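Local atomic coordinates of dTDP-4-dehydrorhamnose reductase (Yersinia enterocolitica, PDB entry 5U9C), a protein that probably reduces dTDP-4-dehydro-L-rhamnose to dTDP-L-rhamnose with NADPH, the closing step in making this sugar nucleotide for bacterial carbohydrate biosynthesis. Residues V59-A64 with G98-Y103; R6-T11 with T28-I33; Q92-C97 with N143-N148. All coordinates share one frame; numbering follows the deposited sequence.

Contact 1: residues V59-A64 with G98-Y103; sequences VILHFA and GAWLLY
Ile60 and Leu102 tie two parallel strands together through their backbones. Ile60 N donates to Trp100 O at 3.0 Å, and Ile60 O takes the N-H of Leu102 at 2.9 Å. Two residues on, His62 N donates to Leu102 O, also at 2.9 Å. All three bonds are nearly straight. The alternate peptides of 59-62 turn to the other neighbour: Val59 and Leu61 bond to Lys7, Leu9 and Thr11. The polar side chains are satisfied outside the pair. His62 ND1 bonds to Thr11 OG1 and NE2 to Thr87 OG1, which fixes the rotation of the imidazole. Trp100 NE1 reaches His211 O. Tyr103 OH bonds weakly to Lys134 O. The His62 and Tyr103 rings are nearly parallel (22°) but displaced, with little of one over the other; CD2 of His62 is 3.5 Å from CD1 of Tyr103. Val59 CG1, anti to its own N (chi1 169°), meets the indole edge in its plane, 3.7 Å from Trp100 CE3. On the face of Ile60 and His62, Leu101 CD1 packs 3.6 Å from Ile60 CG2. Helix 76-97 covers that face, and helix 196-209 the face with Leu61 and Leu102. This is the centre of a Rossmann-fold parallel sheet.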
loop_
_atom_site.group_PDB
_atom_site.type_symbol
_atom_site.label_atom_id
_atom_site.label_comp_id
_atom_site.label_asym_id
_atom_site.label_seq_id
_atom_site.Cartn_x
_atom_site.Cartn_y
_atom_site.Cartn_z
ATOM N N VAL D 59 -40.859 14.953 -4.656
ATOM C CA VAL D 59 -39.728 14.585 -3.825
ATOM C C VAL D 59 -39.691 13.081 -3.619
ATOM O O VAL D 59 -40.732 12.455 -3.391
ATOM C CB VAL D 59 -39.853 15.279 -2.443
ATOM C CG1 VAL D 59 -38.852 14.725 -1.432
ATOM C CG2 VAL D 59 -39.712 16.788 -2.587
ATOM N N ILE D 60 -38.484 12.514 -3.672
ATOM C CA ILE D 60 -38.251 11.098 -3.408
ATOM C C ILE D 60 -37.182 10.970 -2.330
ATOM O O ILE D 60 -36.097 11.518 -2.482
ATOM C CB ILE D 60 -37.777 10.322 -4.650
ATOM C CG1 ILE D 60 -38.857 10.355 -5.728
ATOM C CG2 ILE D 60 -37.467 8.869 -4.274
ATOM C CD1 ILE D 60 -38.405 9.815 -7.073
ATOM N N LEU D 61 -37.520 10.270 -1.245
ATOM C CA LEU D 61 -36.626 10.023 -0.135
ATOM C C LEU D 61 -36.312 8.533 -0.221
ATOM O O LEU D 61 -37.186 7.680 0.072
ATOM C CB LEU D 61 -37.301 10.344 1.207
ATOM C CG LEU D 61 -37.966 11.718 1.325
ATOM C CD1 LEU D 61 -38.493 11.899 2.721
ATOM C CD2 LEU D 61 -37.003 12.846 1.005
ATOM N N HIS D 62 -35.085 8.217 -0.614
ATOM C CA HIS D 62 -34.662 6.838 -0.812
ATOM C C HIS D 62 -33.821 6.351 0.351
ATOM O O HIS D 62 -32.611 6.562 0.372
ATOM C CB HIS D 62 -33.929 6.688 -2.141
ATOM C CG HIS D 62 -33.443 5.302 -2.389
ATOM N ND1 HIS D 62 -34.171 4.191 -2.015
ATOM C CD2 HIS D 62 -32.357 4.839 -3.048
ATOM C CE1 HIS D 62 -33.517 3.104 -2.378
ATOM N NE2 HIS D 62 -32.421 3.469 -3.019
ATOM N N PHE D 63 -34.491 5.735 1.336
ATOM C CA PHE D 63 -33.820 5.228 2.529
ATOM C C PHE D 63 -33.685 3.701 2.533
ATOM O O PHE D 63 -32.896 3.160 3.318
ATOM C CB PHE D 63 -34.559 5.633 3.838
ATOM C CG PHE D 63 -34.828 7.111 4.002
ATOM C CD1 PHE D 63 -33.873 8.062 3.709
ATOM C CD2 PHE D 63 -36.029 7.546 4.575
ATOM C CE1 PHE D 63 -34.132 9.426 3.892
ATOM C CE2 PHE D 63 -36.277 8.898 4.790
ATOM C CZ PHE D 63 -35.324 9.839 4.453
ATOM N N ALA D 64 -34.435 2.994 1.689
ATOM C CA ALA D 64 -34.359 1.522 1.692
ATOM C C ALA D 64 -33.009 1.024 1.150
ATOM O O ALA D 64 -32.461 1.582 0.194
ATOM C CB ALA D 64 -35.506 0.911 0.892
ATOM N N GLY D 98 -38.650 14.722 -12.888
ATOM C CA GLY D 98 -38.146 15.987 -12.318
ATOM C C GLY D 98 -38.183 16.117 -10.796
ATOM O O GLY D 98 -38.183 17.227 -10.259
ATOM N N ALA D 99 -38.179 14.988 -10.097
ATOM C CA ALA D 99 -38.240 15.007 -8.653
ATOM C C ALA D 99 -36.874 15.240 -8.023
ATOM O O ALA D 99 -35.844 14.751 -8.527
ATOM C CB ALA D 99 -38.812 13.684 -8.150
ATOM N N TRP D 100 -36.869 15.979 -6.916
ATOM C CA TRP D 100 -35.661 16.169 -6.101
ATOM C C TRP D 100 -35.484 14.855 -5.340
ATOM O O TRP D 100 -36.429 14.369 -4.722
ATOM C CB TRP D 100 -35.860 17.344 -5.158
ATOM C CG TRP D 100 -34.779 17.625 -4.143
ATOM C CD1 TRP D 100 -33.686 18.446 -4.298
ATOM C CD2 TRP D 100 -34.760 17.190 -2.782
ATOM N NE1 TRP D 100 -32.976 18.509 -3.121
ATOM C CE2 TRP D 100 -33.618 17.757 -2.174
ATOM C CE3 TRP D 100 -35.586 16.354 -2.017
ATOM C CZ2 TRP D 100 -33.288 17.520 -0.841
ATOM C CZ3 TRP D 100 -35.258 16.123 -0.699
ATOM C CH2 TRP D 100 -34.114 16.708 -0.122
ATOM N N LEU D 101 -34.287 14.271 -5.416
ATOM C CA LEU D 101 -34.001 12.972 -4.828
ATOM C C LEU D 101 -33.000 13.017 -3.696
ATOM O O LEU D 101 -31.877 13.505 -3.861
ATOM C CB LEU D 101 -33.461 12.040 -5.914
ATOM C CG LEU D 101 -32.945 10.653 -5.516
ATOM C CD1 LEU D 101 -34.021 9.813 -4.854
ATOM C CD2 LEU D 101 -32.443 9.932 -6.747
ATOM N N LEU D 102 -33.387 12.454 -2.563
ATOM C CA LEU D 102 -32.520 12.367 -1.406
ATOM C C LEU D 102 -32.116 10.919 -1.274
ATOM O O LEU D 102 -32.971 10.041 -1.235
ATOM C CB LEU D 102 -33.224 12.873 -0.140
ATOM C CG LEU D 102 -32.542 12.672 1.228
ATOM C CD1 LEU D 102 -31.094 13.040 1.243
ATOM C CD2 LEU D 102 -33.262 13.464 2.310
ATOM N N TYR D 103 -30.817 10.673 -1.255
ATOM C CA TYR D 103 -30.264 9.324 -1.114
ATOM C C TYR D 103 -29.476 9.250 0.183
ATOM O O TYR D 103 -28.561 10.037 0.403
ATOM C CB TYR D 103 -29.351 8.970 -2.311
ATOM C CG TYR D 103 -28.670 7.609 -2.247
ATOM C CD1 TYR D 103 -29.414 6.444 -2.075
ATOM C CD2 TYR D 103 -27.295 7.471 -2.460
ATOM C CE1 TYR D 103 -28.810 5.193 -2.049
ATOM C CE2 TYR D 103 -26.684 6.217 -2.443
ATOM C CZ TYR D 103 -27.453 5.087 -2.246
ATOM O OH TYR D 103 -26.887 3.843 -2.243
#

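Contact 2: residues R6-T11 with T28-I33; sequences RKILIT and TDYNVI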
loop_
_atom_site.group_PDB
_atom_site.type_symbol
_atom_site.label_atom_id
_atom_site.label_comp_id
_atom_site.label_asym_id
_atom_site.label_seq_id
_atom_site.Cartn_x
_atom_site.Cartn_y
_atom_site.Cartn_z
ATOM N N ARG D 6 -48.033 18.998 -2.810
ATOM C CA ARG D 6 -46.742 18.469 -3.283
ATOM C C ARG D 6 -46.634 17.018 -2.763
ATOM O O ARG D 6 -46.989 16.744 -1.607
ATOM C CB ARG D 6 -45.579 19.243 -2.696
ATOM C CG ARG D 6 -45.539 20.752 -2.905
ATOM C CD ARG D 6 -44.412 21.300 -2.019
ATOM N NE ARG D 6 -44.378 22.754 -1.869
ATOM C CZ ARG D 6 -43.807 23.605 -2.721
ATOM N NH1 ARG D 6 -43.831 24.912 -2.463
ATOM N NH2 ARG D 6 -43.226 23.171 -3.838
ATOM N N LYS D 7 -46.138 16.107 -3.597
ATOM C CA LYS D 7 -46.072 14.699 -3.230
ATOM C C LYS D 7 -44.633 14.238 -2.913
ATOM O O LYS D 7 -43.685 14.542 -3.665
ATOM C CB LYS D 7 -46.700 13.839 -4.351
ATOM C CG LYS D 7 -46.694 12.350 -4.042
ATOM C CD LYS D 7 -47.126 11.443 -5.203
ATOM C CE LYS D 7 -48.622 11.437 -5.468
ATOM N NZ LYS D 7 -48.984 10.368 -6.461
ATOM N N ILE D 8 -44.506 13.539 -1.787
ATOM C CA ILE D 8 -43.266 12.916 -1.318
ATOM C C ILE D 8 -43.439 11.396 -1.384
ATOM O O ILE D 8 -44.404 10.840 -0.837
ATOM C CB ILE D 8 -42.957 13.264 0.150
ATOM C CG1 ILE D 8 -42.599 14.737 0.275
ATOM C CG2 ILE D 8 -41.791 12.419 0.655
ATOM C CD1 ILE D 8 -42.513 15.241 1.699
ATOM N N LEU D 9 -42.514 10.727 -2.045
ATOM C CA LEU D 9 -42.514 9.271 -2.129
ATOM C C LEU D 9 -41.300 8.769 -1.318
ATOM O O LEU D 9 -40.160 9.176 -1.577
ATOM C CB LEU D 9 -42.479 8.842 -3.587
ATOM C CG LEU D 9 -42.597 7.342 -3.863
ATOM C CD1 LEU D 9 -43.155 7.078 -5.262
ATOM C CD2 LEU D 9 -41.264 6.628 -3.676
ATOM N N ILE D 10 -41.557 7.904 -0.332
ATOM C CA ILE D 10 -40.517 7.388 0.579
ATOM C C ILE D 10 -40.299 5.887 0.484
ATOM O O ILE D 10 -41.262 5.133 0.565
ATOM C CB ILE D 10 -40.903 7.647 2.070
ATOM C CG1 ILE D 10 -41.280 9.105 2.264
ATOM C CG2 ILE D 10 -39.765 7.233 3.032
ATOM C CD1 ILE D 10 -41.659 9.473 3.677
ATOM N N THR D 11 -39.040 5.457 0.319
ATOM C CA THR D 11 -38.688 4.019 0.387
ATOM C C THR D 11 -38.080 3.839 1.775
ATOM O O THR D 11 -37.448 4.760 2.296
ATOM C CB THR D 11 -37.660 3.563 -0.681
ATOM O OG1 THR D 11 -36.341 4.079 -0.372
ATOM C CG2 THR D 11 -38.105 4.000 -2.069
ATOM N N THR D 28 -47.067 18.620 8.016
ATOM C CA THR D 28 -46.683 19.450 6.867
ATOM C C THR D 28 -47.796 19.467 5.825
ATOM O O THR D 28 -48.808 18.793 5.995
ATOM C CB THR D 28 -45.386 18.946 6.198
ATOM O OG1 THR D 28 -45.621 17.696 5.528
ATOM C CG2 THR D 28 -44.266 18.801 7.225
ATOM N N ASP D 29 -47.585 20.254 4.763
ATOM C CA ASP D 29 -48.514 20.365 3.630
ATOM C C ASP D 29 -48.356 19.199 2.619
ATOM O O ASP D 29 -49.102 19.104 1.656
ATOM C CB ASP D 29 -48.241 21.658 2.834
ATOM C CG ASP D 29 -48.453 22.919 3.639
ATOM O OD1 ASP D 29 -49.083 22.856 4.715
ATOM O OD2 ASP D 29 -48.001 23.991 3.168
ATOM N N TYR D 30 -47.381 18.330 2.835
ATOM C CA TYR D 30 -47.105 17.250 1.879
ATOM C C TYR D 30 -48.054 16.036 1.880
ATOM O O TYR D 30 -48.589 15.662 2.903
ATOM C CB TYR D 30 -45.656 16.777 2.077
ATOM C CG TYR D 30 -44.622 17.735 1.516
ATOM C CD1 TYR D 30 -44.242 17.632 0.195
ATOM C CD2 TYR D 30 -44.022 18.724 2.290
ATOM C CE1 TYR D 30 -43.303 18.471 -0.353
ATOM C CE2 TYR D 30 -43.081 19.593 1.734
ATOM C CZ TYR D 30 -42.730 19.453 0.409
ATOM O OH TYR D 30 -41.792 20.261 -0.217
ATOM N N ASN D 31 -48.269 15.459 0.697
ATOM C CA ASN D 31 -49.013 14.210 0.525
ATOM C C ASN D 31 -47.902 13.140 0.484
ATOM O O ASN D 31 -47.064 13.158 -0.426
ATOM C CB ASN D 31 -49.791 14.215 -0.790
ATOM C CG ASN D 31 -50.336 12.832 -1.164
ATOM O OD1 ASN D 31 -50.722 12.043 -0.296
ATOM N ND2 ASN D 31 -50.366 12.535 -2.470
ATOM N N VAL D 32 -47.903 12.209 1.435
ATOM C CA VAL D 32 -46.814 11.223 1.553
ATOM C C VAL D 32 -47.200 9.815 1.117
ATOM O O VAL D 32 -48.166 9.255 1.610
ATOM C CB VAL D 32 -46.311 11.150 3.010
ATOM C CG1 VAL D 32 -45.071 10.278 3.114
ATOM C CG2 VAL D 32 -46.003 12.541 3.551
ATOM N N ILE D 33 -46.425 9.249 0.206
ATOM C CA ILE D 33 -46.627 7.879 -0.279
ATOM C C ILE D 33 -45.498 7.044 0.321
ATOM O O ILE D 33 -44.307 7.246 0.011
ATOM C CB ILE D 33 -46.545 7.797 -1.831
ATOM C CG1 ILE D 33 -47.511 8.780 -2.481
ATOM C CG2 ILE D 33 -46.824 6.373 -2.328
ATOM C CD1 ILE D 33 -48.954 8.565 -2.104
HETATM O O HOH W 1 -48.243 20.617 -0.458
#
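Ile8 O accepts the N-H of Ile33 at 2.8 Å, in a nearly straight bond. The same oxygen also takes a CA-H contact from Val32. Ile10 N donates to Ile33 O at 2.8 Å, and Ile8 N and Asn31 N continue the ladder with Asn31 O and Arg6 O. The strands run parallel, 23° apart, in a beta-alpha-beta unit whose helix, 16-25, follows a glycine-rich turn of apparent Rossmann type. Leu25 of that helix packs on Ile8, Ile10 and Val32. Tyr30 covers the N-terminal end of this face, with CD1 of Ile8 over its ring in a CH-pi contact, 3.6 Å from the centroid. Arg6 slants across the end of the phenol, with its CB 3.4 Å from Tyr30 CE1 and its CD 3.3 Å from Tyr30 OH, which bonds weakly to Arg210 NH1. Toward the C-terminal end, Ile10 CD1 meets Val32 CG1 at 3.6 Å. On the other face Lys7 CD lies 3.8 Å from CG1 of Ile33; the bend at chi3 (-75°) turns CE toward ND2 of Asn31, 3.6 Å away, while NZ forms a salt bridge with Glu55. A water accepts from Arg6 N and donates to Asp29 O before the ladder starts.

Contact 3: residues Q92-C97 with N143-N148; sequences QAAKFC and NACTNN
Ala94 and Cys145 make the apolar part of this contact. The methyl CB of Ala94 lies 3.7 Å from SG of Cys145. The thiol stands beside its own backbone N (chi1 -56°), and SG is also 3.8 Å from Lys95 N. The next group of contacts pairs aliphatic carbon with a polar atom. Lys95 extends fully from its helix and passes alongside Ala144 O, with both CG and CD at 3.5 Å from that oxygen. Ala144 CB also lies near a polar atom, 4.2 Å from Gln92 NE2. The two parts belong to neighbouring helices, 76-97 and 129-144, each of which leads into a strand of the Rossmann sheet. The second helix gives way at Cys145 to a type I turn, closed by Asn148 N on Cys145 O at 2.9 Å. Cys145 O also accepts from His149 ND1. No hydrogen bond crosses between the two segments, and some polar groups bond outside the pair. Gln92 NE2 bonds to Glu88 OE2, and Thr146 OG1 bonds to Arg142 O. Subunits meet here as well: Gln92 packs on Thr146 of a neighbouring subunit, and Asn143 packs on Asn143 of neighbouring subunits.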
loop_
_atom_site.group_PDB
_atom_site.type_symbol
_atom_site.label_atom_id
_atom_site.label_comp_id
_atom_site.label_asym_id
_atom_site.label_seq_id
_atom_site.Cartn_x
_atom_site.Cartn_y
_atom_site.Cartn_z
ATOM N N GLN D 92 -33.220 7.090 -12.223
ATOM C CA GLN D 92 -33.721 7.298 -13.577
ATOM C C GLN D 92 -35.165 7.820 -13.516
ATOM O O GLN D 92 -35.524 8.728 -14.260
ATOM C CB GLN D 92 -33.630 6.023 -14.445
ATOM C CG GLN D 92 -32.220 5.631 -14.877
ATOM C CD GLN D 92 -31.514 6.722 -15.674
ATOM O OE1 GLN D 92 -32.146 7.499 -16.394
ATOM N NE2 GLN D 92 -30.192 6.753 -15.581
ATOM N N ALA D 93 -35.970 7.251 -12.620
ATOM C CA ALA D 93 -37.342 7.685 -12.441
ATOM C C ALA D 93 -37.391 9.150 -11.921
ATOM O O ALA D 93 -38.184 9.959 -12.422
ATOM C CB ALA D 93 -38.081 6.750 -11.513
ATOM N N ALA D 94 -36.527 9.490 -10.963
ATOM C CA ALA D 94 -36.453 10.875 -10.437
ATOM C C ALA D 94 -36.128 11.865 -11.565
ATOM O O ALA D 94 -36.786 12.902 -11.702
ATOM C CB ALA D 94 -35.425 10.995 -9.316
ATOM N N LYS D 95 -35.153 11.510 -12.393
ATOM C CA LYS D 95 -34.780 12.340 -13.524
ATOM C C LYS D 95 -35.948 12.526 -14.502
ATOM O O LYS D 95 -36.210 13.634 -14.962
ATOM C CB LYS D 95 -33.623 11.719 -14.285
ATOM C CG LYS D 95 -33.204 12.528 -15.510
ATOM C CD LYS D 95 -32.159 11.796 -16.314
ATOM C CE LYS D 95 -31.798 12.587 -17.569
ATOM N NZ LYS D 95 -30.809 11.827 -18.379
ATOM N N PHE D 96 -36.627 11.432 -14.816
ATOM C CA PHE D 96 -37.740 11.464 -15.754
ATOM C C PHE D 96 -38.897 12.351 -15.281
ATOM O O PHE D 96 -39.443 13.106 -16.069
ATOM C CB PHE D 96 -38.267 10.054 -16.052
ATOM C CG PHE D 96 -39.311 10.022 -17.134
ATOM C CD1 PHE D 96 -38.933 10.001 -18.486
ATOM C CD2 PHE D 96 -40.668 10.028 -16.818
ATOM C CE1 PHE D 96 -39.896 9.980 -19.494
ATOM C CE2 PHE D 96 -41.637 10.011 -17.822
ATOM C CZ PHE D 96 -41.249 9.985 -19.162
ATOM N N CYS D 97 -39.289 12.263 -14.015
ATOM C CA CYS D 97 -40.382 13.111 -13.573
ATOM C C CYS D 97 -39.949 14.428 -12.908
ATOM O O CYS D 97 -40.784 15.195 -12.477
ATOM C CB CYS D 97 -41.369 12.306 -12.726
ATOM S SG CYS D 97 -40.724 11.698 -11.206
ATOM N N ASN D 143 -25.063 11.118 -11.432
ATOM C CA ASN D 143 -25.115 11.110 -12.876
ATOM C C ASN D 143 -26.538 11.402 -13.435
ATOM O O ASN D 143 -26.673 12.147 -14.389
ATOM C CB ASN D 143 -24.574 9.784 -13.425
ATOM C CG ASN D 143 -23.101 9.548 -13.064
ATOM O OD1 ASN D 143 -22.478 10.335 -12.335
ATOM N ND2 ASN D 143 -22.554 8.435 -13.544
ATOM N N ALA D 144 -27.580 10.850 -12.814
ATOM C CA ALA D 144 -28.959 11.056 -13.285
ATOM C C ALA D 144 -29.595 12.386 -12.862
ATOM O O ALA D 144 -30.229 13.044 -13.681
ATOM C CB ALA D 144 -29.842 9.910 -12.813
ATOM N N CYS D 145 -29.452 12.759 -11.590
ATOM C CA CYS D 145 -30.087 13.969 -11.031
ATOM C C CYS D 145 -29.091 15.032 -10.605
ATOM O O CYS D 145 -29.231 15.627 -9.532
ATOM C CB CYS D 145 -30.911 13.561 -9.812
ATOM S SG CYS D 145 -32.123 12.292 -10.186
ATOM N N THR D 146 -28.135 15.317 -11.479
ATOM C CA THR D 146 -27.019 16.234 -11.168
ATOM C C THR D 146 -27.330 17.510 -10.386
ATOM O O THR D 146 -26.672 17.779 -9.386
ATOM C CB THR D 146 -26.223 16.611 -12.435
ATOM O OG1 THR D 146 -25.870 15.417 -13.133
ATOM C CG2 THR D 146 -24.938 17.363 -12.067
ATOM N N ASN D 147 -28.310 18.286 -10.812
ATOM C CA ASN D 147 -28.562 19.555 -10.128
ATOM C C ASN D 147 -29.791 19.480 -9.216
ATOM O O ASN D 147 -30.301 20.507 -8.760
ATOM C CB ASN D 147 -28.742 20.666 -11.181
ATOM C CG ASN D 147 -28.434 22.055 -10.641
ATOM O OD1 ASN D 147 -27.520 22.234 -9.833
ATOM N ND2 ASN D 147 -29.159 23.068 -11.141
ATOM N N ASN D 148 -30.255 18.274 -8.919
ATOM C CA ASN D 148 -31.465 18.150 -8.128
ATOM C C ASN D 148 -31.448 16.896 -7.251
ATOM O O ASN D 148 -32.398 16.115 -7.246
ATOM C CB ASN D 148 -32.665 18.152 -9.096
ATOM C CG ASN D 148 -33.957 18.598 -8.444
ATOM O OD1 ASN D 148 -33.963 19.384 -7.493
ATOM N ND2 ASN D 148 -35.076 18.146 -9.003
#

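Contacts 1 and 2 are successive parts of one sheet, with centres about 11 Å apart. Strands 7-11 and 59-62 are neighbours in it, joined by bonds such as Leu9 N to Val59 O at 2.8 Å. Val59 CB also packs on Ile8 CG1, 3.9 Å away. Contact 3 lies about 10 Å from contact 1, centre to centre. Ala99 N is 3.0 Å from Ala94 O, where a Schellman motif with Gly98 ends helix 76-97. Leu101 N is 3.2 Å from Asn148 O, on the side leading to strand 149-154. Contacts 2 and 3 do not touch; their nearest atoms are about 8 Å apart. All three lie away from the malate site of Phe168, Lys171 and Arg256.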